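Local structure of enoyl-CoA hydratase (Geobacillus kaustophilus, 2PPY) at residues A[55-66]-A[102-112]. The protein probably catalyses the hydration of enoyl-CoA thioesters in fatty acid beta-oxidation. Residues are numbered along the deposited sequence; the frame is centred on the assembly and turned at random.
Sequences VVIVMSDVPKFF and QVYIACLEGHT
Val56 lies over one face of the Tyr104 ring where strands 55-60 and 103-108 run side by side. The two are central parallel neighbours in the main sheet of the crotonase fold. Four straight backbone bonds join them: Val56 N to Val103 O, Ile105 N to Val56 O, Val58 N to Ile105 O, and Cys107 N to Val58 O (2.7 Å). The tight part is apolar and buried. Val56 CB stands 3.7 Å from the Tyr104 ring centroid, almost on the ring normal. Val56 CG1, anti to the backbone N (chi1 178°), reaches Tyr104 CE2, while Val56 CG2 touches Tyr104 CE1 and also Gln102 CB. With an alanine in place of Tyr104, a gap is likely to open beside Val56, and both its methyls would probably lose this cover. On the other face of the sheet, Ile57 CG2 meets Cys107 CB at 3.8 Å, and helix 193-205 packs against Cys107 and Met59.

Beyond Met59 the strands part, and a water bridges the two chains there. It accepts from Ser60 N and donates to Cys107 O and Glu109 OE1, which also forms a salt bridge with Arg194. The loop through Pro63 and Lys64 is the solvent side. Its chain rejoins in a second short parallel ladder, with His111 N bonded to Lys64 O and Phe66 N to His111 O. Gly110 has its CA 4.0 Å from Phe65 CA, so the two chains run close here. The His111 ring turns its edge to the Phe65 face, planes at 74°, with ND1 over the ring centre. The Phe66 ring, with CG anti to the backbone N (chi1 167°), lies against strand 103-108. Leu108 CD2 sits over the middle of the Phe66 ring, 3.5 Å from Phe66 CG.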
ATOM      1  N   VAL A  55       0.092 -19.355 -24.106  1.00 21.02           N
ATOM      2  CA  VAL A  55       0.968 -19.895 -23.081  1.00 19.97           C
ATOM      3  C   VAL A  55       2.424 -19.860 -23.523  1.00 19.62           C
ATOM      4  O   VAL A  55       2.738 -20.054 -24.697  1.00 23.98           O
ATOM      5  CB  VAL A  55       0.604 -21.362 -22.742  1.00 21.75           C
ATOM      6  CG1 VAL A  55       1.496 -21.874 -21.619  1.00 17.63           C
ATOM      7  CG2 VAL A  55      -0.861 -21.460 -22.344  1.00 17.13           C
ATOM      8  N   VAL A  56       3.317 -19.608 -22.576  1.00 23.88           N
ATOM      9  CA  VAL A  56       4.737 -19.574 -22.885  1.00 18.56           C
ATOM     10  C   VAL A  56       5.500 -20.479 -21.930  1.00 18.71           C
ATOM     11  O   VAL A  56       5.361 -20.370 -20.711  1.00 20.27           O
ATOM     12  CB  VAL A  56       5.319 -18.155 -22.774  1.00 22.69           C
ATOM     13  CG1 VAL A  56       6.820 -18.191 -23.067  1.00 21.56           C
ATOM     14  CG2 VAL A  56       4.607 -17.217 -23.741  1.00 12.84           C
ATOM     15  N   ILE A  57       6.286 -21.390 -22.488  1.00 17.76           N
ATOM     16  CA  ILE A  57       7.090 -22.282 -21.670  1.00 17.06           C
ATOM     17  C   ILE A  57       8.551 -21.890 -21.844  1.00 17.77           C
ATOM     18  O   ILE A  57       9.056 -21.816 -22.962  1.00 18.76           O
ATOM     19  CB  ILE A  57       6.964 -23.759 -22.096  1.00 15.19           C
ATOM     20  CG1 ILE A  57       5.512 -24.221 -22.026  1.00  9.83           C
ATOM     21  CG2 ILE A  57       7.817 -24.623 -21.173  1.00 14.87           C
ATOM     22  CD1 ILE A  57       5.304 -25.636 -22.571  1.00 13.19           C
ATOM     23  N   VAL A  58       9.233 -21.631 -20.742  1.00 18.74           N
ATOM     24  CA  VAL A  58      10.635 -21.287 -20.833  1.00 21.18           C
ATOM     25  C   VAL A  58      11.415 -22.520 -20.399  1.00 22.51           C
ATOM     26  O   VAL A  58      11.226 -23.022 -19.294  1.00 20.99           O
ATOM     27  CB  VAL A  58      10.976 -20.092 -19.923  1.00 15.38           C
ATOM     28  CG1 VAL A  58      12.451 -19.731 -20.063  1.00 16.89           C
ATOM     29  CG2 VAL A  58      10.093 -18.901 -20.287  1.00  9.62           C
HETATM   30  N   MSE A  59      12.256 -23.034 -21.292  1.00 20.73           N
HETATM   31  CA  MSE A  59      13.064 -24.205 -20.979  1.00 23.82           C
HETATM   32  C   MSE A  59      14.501 -24.046 -21.453  1.00 21.13           C
HETATM   33  O   MSE A  59      14.829 -23.099 -22.164  1.00 20.03           O
HETATM   34  CB  MSE A  59      12.438 -25.482 -21.561  1.00 28.39           C
HETATM   35  CG  MSE A  59      11.753 -25.339 -22.907  1.00 36.74           C
HETATM   36 SE   MSE A  59      11.100 -27.057 -23.576  1.00 48.92          SE
HETATM   37  CE  MSE A  59       9.333 -27.095 -22.810  1.00 38.77           C
ATOM     38  N   SER A  60      15.356 -24.972 -21.037  1.00 25.57           N
ATOM     39  CA  SER A  60      16.770 -24.934 -21.384  1.00 26.32           C
ATOM     40  C   SER A  60      17.197 -26.144 -22.201  1.00 27.61           C
ATOM     41  O   SER A  60      16.735 -27.261 -21.955  1.00 28.29           O
ATOM     42  CB  SER A  60      17.609 -24.868 -20.102  1.00 26.67           C
ATOM     43  OG  SER A  60      18.995 -24.981 -20.374  1.00 18.57           O
ATOM     44  N   ASP A  61      18.078 -25.918 -23.171  1.00 26.78           N
ATOM     45  CA  ASP A  61      18.579 -27.004 -24.008  1.00 27.52           C
ATOM     46  C   ASP A  61      19.940 -27.454 -23.498  1.00 30.27           C
ATOM     47  O   ASP A  61      20.589 -28.299 -24.110  1.00 35.43           O
ATOM     48  CB  ASP A  61      18.715 -26.564 -25.469  1.00 27.17           C
ATOM     49  CG  ASP A  61      17.385 -26.216 -26.105  1.00 28.64           C
ATOM     50  OD1 ASP A  61      16.375 -26.890 -25.801  1.00 31.61           O
ATOM     51  OD2 ASP A  61      17.355 -25.275 -26.925  1.00 36.93           O
ATOM     52  N   VAL A  62      20.375 -26.876 -22.383  1.00 29.44           N
ATOM     53  CA  VAL A  62      21.660 -27.229 -21.792  1.00 29.87           C
ATOM     54  C   VAL A  62      21.462 -28.365 -20.786  1.00 32.62           C
ATOM     55  O   VAL A  62      20.636 -28.278 -19.876  1.00 27.61           O
ATOM     56  CB  VAL A  62      22.308 -26.012 -21.099  1.00 30.61           C
ATOM     57  CG1 VAL A  62      23.647 -26.402 -20.491  1.00 27.97           C
ATOM     58  CG2 VAL A  62      22.502 -24.890 -22.115  1.00 32.95           C
ATOM     59  N   PRO A  63      22.233 -29.449 -20.946  1.00 34.89           N
ATOM     60  CA  PRO A  63      22.204 -30.649 -20.111  1.00 39.59           C
ATOM     61  C   PRO A  63      21.848 -30.540 -18.622  1.00 38.68           C
ATOM     62  O   PRO A  63      20.728 -30.868 -18.225  1.00 43.29           O
ATOM     63  CB  PRO A  63      23.588 -31.246 -20.341  1.00 40.34           C
ATOM     64  CG  PRO A  63      23.789 -30.976 -21.793  1.00 36.89           C
ATOM     65  CD  PRO A  63      23.333 -29.532 -21.926  1.00 33.67           C
ATOM     66  N   LYS A  64      22.790 -30.083 -17.806  1.00 33.55           N
ATOM     67  CA  LYS A  64      22.573 -30.008 -16.359  1.00 33.98           C
ATOM     68  C   LYS A  64      22.123 -28.670 -15.775  1.00 31.81           C
ATOM     69  O   LYS A  64      22.015 -28.538 -14.554  1.00 26.04           O
ATOM     70  CB  LYS A  64      23.851 -30.442 -15.636  1.00 34.86           C
ATOM     71  CG  LYS A  64      24.389 -31.799 -16.070  1.00 39.39           C
ATOM     72  CD  LYS A  64      23.443 -32.921 -15.673  1.00 46.35           C
ATOM     73  CE  LYS A  64      23.989 -34.281 -16.079  1.00 45.53           C
ATOM     74  NZ  LYS A  64      23.083 -35.390 -15.663  1.00 46.30           N
ATOM     75  N   PHE A  65      21.858 -27.681 -16.622  1.00 28.01           N
ATOM     76  CA  PHE A  65      21.453 -26.373 -16.117  1.00 28.31           C
ATOM     77  C   PHE A  65      20.260 -25.753 -16.813  1.00 28.09           C
ATOM     78  O   PHE A  65      20.067 -25.921 -18.017  1.00 29.92           O
ATOM     79  CB  PHE A  65      22.582 -25.345 -16.250  1.00 24.87           C
ATOM     80  CG  PHE A  65      23.832 -25.678 -15.490  1.00 29.95           C
ATOM     81  CD1 PHE A  65      24.608 -26.779 -15.834  1.00 29.89           C
ATOM     82  CD2 PHE A  65      24.276 -24.839 -14.477  1.00 27.30           C
ATOM     83  CE1 PHE A  65      25.808 -27.034 -15.181  1.00 28.25           C
ATOM     84  CE2 PHE A  65      25.477 -25.088 -13.817  1.00 30.49           C
ATOM     85  CZ  PHE A  65      26.244 -26.184 -14.172  1.00 27.99           C
ATOM     86  N   PHE A  66      19.461 -25.032 -16.034  1.00 26.56           N
ATOM     87  CA  PHE A  66      18.352 -24.277 -16.593  1.00 23.50           C
ATOM     88  C   PHE A  66      19.139 -22.992 -16.837  1.00 21.13           C
ATOM     89  O   PHE A  66      19.192 -22.475 -17.950  1.00 23.60           O
ATOM     90  CB  PHE A  66      17.258 -24.025 -15.554  1.00 22.79           C
ATOM     91  CG  PHE A  66      16.244 -23.003 -15.987  1.00 18.02           C
ATOM     92  CD1 PHE A  66      15.343 -23.286 -17.003  1.00 16.42           C
ATOM     93  CD2 PHE A  66      16.220 -21.738 -15.406  1.00 16.62           C
ATOM     94  CE1 PHE A  66      14.434 -22.329 -17.438  1.00 15.81           C
ATOM     95  CE2 PHE A  66      15.317 -20.773 -15.834  1.00 18.84           C
ATOM     96  CZ  PHE A  66      14.420 -21.070 -16.855  1.00 16.23           C
ATOM     97  N   GLN A 102      -0.148 -13.903 -21.804  1.00 18.37           N
ATOM     98  CA  GLN A 102       0.207 -15.322 -21.753  1.00 20.88           C
ATOM     99  C   GLN A 102       0.627 -15.785 -20.373  1.00 24.06           C
ATOM    100  O   GLN A 102       1.189 -15.016 -19.593  1.00 17.80           O
ATOM    101  CB  GLN A 102       1.377 -15.649 -22.694  1.00 24.05           C
ATOM    102  CG  GLN A 102       1.148 -15.444 -24.174  1.00 24.19           C
ATOM    103  CD  GLN A 102       1.265 -13.996 -24.585  1.00 27.48           C
ATOM    104  OE1 GLN A 102       1.943 -13.202 -23.926  1.00 19.80           O
ATOM    105  NE2 GLN A 102       0.620 -13.644 -25.691  1.00 18.85           N
ATOM    106  N   VAL A 103       0.371 -17.058 -20.093  1.00 22.52           N
ATOM    107  CA  VAL A 103       0.773 -17.658 -18.835  1.00 18.27           C
ATOM    108  C   VAL A 103       2.205 -18.138 -19.061  1.00 21.97           C
ATOM    109  O   VAL A 103       2.472 -18.910 -19.987  1.00 19.92           O
ATOM    110  CB  VAL A 103      -0.122 -18.864 -18.471  1.00 18.94           C
ATOM    111  CG1 VAL A 103       0.470 -19.630 -17.295  1.00 14.50           C
ATOM    112  CG2 VAL A 103      -1.519 -18.381 -18.127  1.00 25.13           C
ATOM    113  N   TYR A 104       3.126 -17.662 -18.233  1.00 19.30           N
ATOM    114  CA  TYR A 104       4.525 -18.053 -18.343  1.00 18.55           C
ATOM    115  C   TYR A 104       4.879 -19.186 -17.377  1.00 19.67           C
ATOM    116  O   TYR A 104       4.702 -19.065 -16.166  1.00 20.22           O
ATOM    117  CB  TYR A 104       5.431 -16.842 -18.089  1.00 18.03           C
ATOM    118  CG  TYR A 104       5.705 -16.008 -19.327  1.00 17.76           C
ATOM    119  CD1 TYR A 104       4.673 -15.356 -20.002  1.00 18.81           C
ATOM    120  CD2 TYR A 104       6.996 -15.903 -19.840  1.00 12.60           C
ATOM    121  CE1 TYR A 104       4.923 -14.620 -21.167  1.00 17.58           C
ATOM    122  CE2 TYR A 104       7.256 -15.174 -20.998  1.00 17.56           C
ATOM    123  CZ  TYR A 104       6.219 -14.538 -21.655  1.00 15.94           C
ATOM    124  OH  TYR A 104       6.483 -13.838 -22.803  1.00 15.04           O
ATOM    125  N   ILE A 105       5.377 -20.288 -17.926  1.00 19.33           N
ATOM    126  CA  ILE A 105       5.753 -21.448 -17.127  1.00 18.87           C
ATOM    127  C   ILE A 105       7.245 -21.718 -17.279  1.00 21.97           C
ATOM    128  O   ILE A 105       7.755 -21.806 -18.396  1.00 23.33           O
ATOM    129  CB  ILE A 105       4.998 -22.720 -17.582  1.00 13.20           C
ATOM    130  CG1 ILE A 105       3.493 -22.459 -17.603  1.00 11.55           C
ATOM    131  CG2 ILE A 105       5.314 -23.889 -16.639  1.00  6.07           C
ATOM    132  CD1 ILE A 105       2.696 -23.623 -18.158  1.00 14.15           C
ATOM    133  N   ALA A 106       7.939 -21.846 -16.157  1.00 17.30           N
ATOM    134  CA  ALA A 106       9.365 -22.136 -16.175  1.00 17.64           C
ATOM    135  C   ALA A 106       9.527 -23.649 -16.091  1.00 23.73           C
ATOM    136  O   ALA A 106       9.136 -24.262 -15.099  1.00 20.73           O
ATOM    137  CB  ALA A 106      10.046 -21.479 -14.994  1.00 14.12           C
ATOM    138  N   CYS A 107      10.086 -24.251 -17.136  1.00 25.22           N
ATOM    139  CA  CYS A 107      10.296 -25.694 -17.152  1.00 23.87           C
ATOM    140  C   CYS A 107      11.712 -25.949 -16.653  1.00 23.86           C
ATOM    141  O   CYS A 107      12.674 -25.844 -17.412  1.00 23.96           O
ATOM    142  CB  CYS A 107      10.134 -26.245 -18.571  1.00 20.29           C
ATOM    143  SG  CYS A 107      10.185 -28.059 -18.661  1.00 23.39           S
ATOM    144  N   LEU A 108      11.836 -26.290 -15.374  1.00 20.18           N
ATOM    145  CA  LEU A 108      13.144 -26.515 -14.776  1.00 19.20           C
ATOM    146  C   LEU A 108      13.613 -27.970 -14.838  1.00 22.03           C
ATOM    147  O   LEU A 108      13.080 -28.843 -14.148  1.00 20.55           O
ATOM    148  CB  LEU A 108      13.117 -26.018 -13.328  1.00 16.15           C
ATOM    149  CG  LEU A 108      12.572 -24.590 -13.166  1.00 15.85           C
ATOM    150  CD1 LEU A 108      12.489 -24.238 -11.682  1.00 16.93           C
ATOM    151  CD2 LEU A 108      13.467 -23.592 -13.908  1.00 15.36           C
ATOM    152  N   GLU A 109      14.621 -28.220 -15.670  1.00 20.65           N
ATOM    153  CA  GLU A 109      15.166 -29.564 -15.834  1.00 23.62           C
ATOM    154  C   GLU A 109      16.593 -29.683 -15.319  1.00 21.97           C
ATOM    155  O   GLU A 109      17.157 -30.774 -15.289  1.00 26.28           O
ATOM    156  CB  GLU A 109      15.118 -29.976 -17.305  1.00 22.70           C
ATOM    157  CG  GLU A 109      13.722 -30.262 -17.822  1.00 26.57           C
ATOM    158  CD  GLU A 109      13.701 -30.523 -19.313  1.00 32.20           C
ATOM    159  OE1 GLU A 109      13.890 -29.562 -20.088  1.00 33.64           O
ATOM    160  OE2 GLU A 109      13.505 -31.691 -19.712  1.00 34.77           O
ATOM    161  N   GLY A 110      17.175 -28.559 -14.915  1.00 25.21           N
ATOM    162  CA  GLY A 110      18.534 -28.576 -14.402  1.00 24.97           C
ATOM    163  C   GLY A 110      18.725 -27.557 -13.296  1.00 24.61           C
ATOM    164  O   GLY A 110      17.757 -26.988 -12.798  1.00 25.59           O
ATOM    165  N   HIS A 111      19.975 -27.327 -12.909  1.00 24.80           N
ATOM    166  CA  HIS A 111      20.281 -26.366 -11.859  1.00 21.19           C
ATOM    167  C   HIS A 111      19.637 -25.021 -12.162  1.00 20.92           C
ATOM    168  O   HIS A 111      19.781 -24.486 -13.265  1.00 18.47           O
ATOM    169  CB  HIS A 111      21.796 -26.193 -11.719  1.00 20.77           C
ATOM    170  CG  HIS A 111      22.503 -27.414 -11.215  1.00 25.04           C
ATOM    171  ND1 HIS A 111      23.569 -27.983 -11.878  1.00 30.38           N
ATOM    172  CD2 HIS A 111      22.295 -28.174 -10.115  1.00 24.97           C
ATOM    173  CE1 HIS A 111      23.986 -29.044 -11.205  1.00 26.72           C
ATOM    174  NE2 HIS A 111      23.231 -29.179 -10.135  1.00 29.88           N
ATOM    175  N   THR A 112      18.929 -24.489 -11.168  1.00 20.76           N
ATOM    176  CA  THR A 112      18.238 -23.205 -11.278  1.00 21.18           C
ATOM    177  C   THR A 112      18.680 -22.349 -10.099  1.00 16.24           C
ATOM    178  O   THR A 112      18.040 -22.350  -9.049  1.00 17.83           O
ATOM    179  CB  THR A 112      16.704 -23.403 -11.218  1.00 18.75           C
ATOM    180  OG1 THR A 112      16.301 -24.315 -12.246  1.00 21.15           O
ATOM    181  CG2 THR A 112      15.980 -22.087 -11.421  1.00 11.48           C
TER
HETATM  182  O   HOH W   1      14.306 -27.044 -19.210  1.00 20.00           O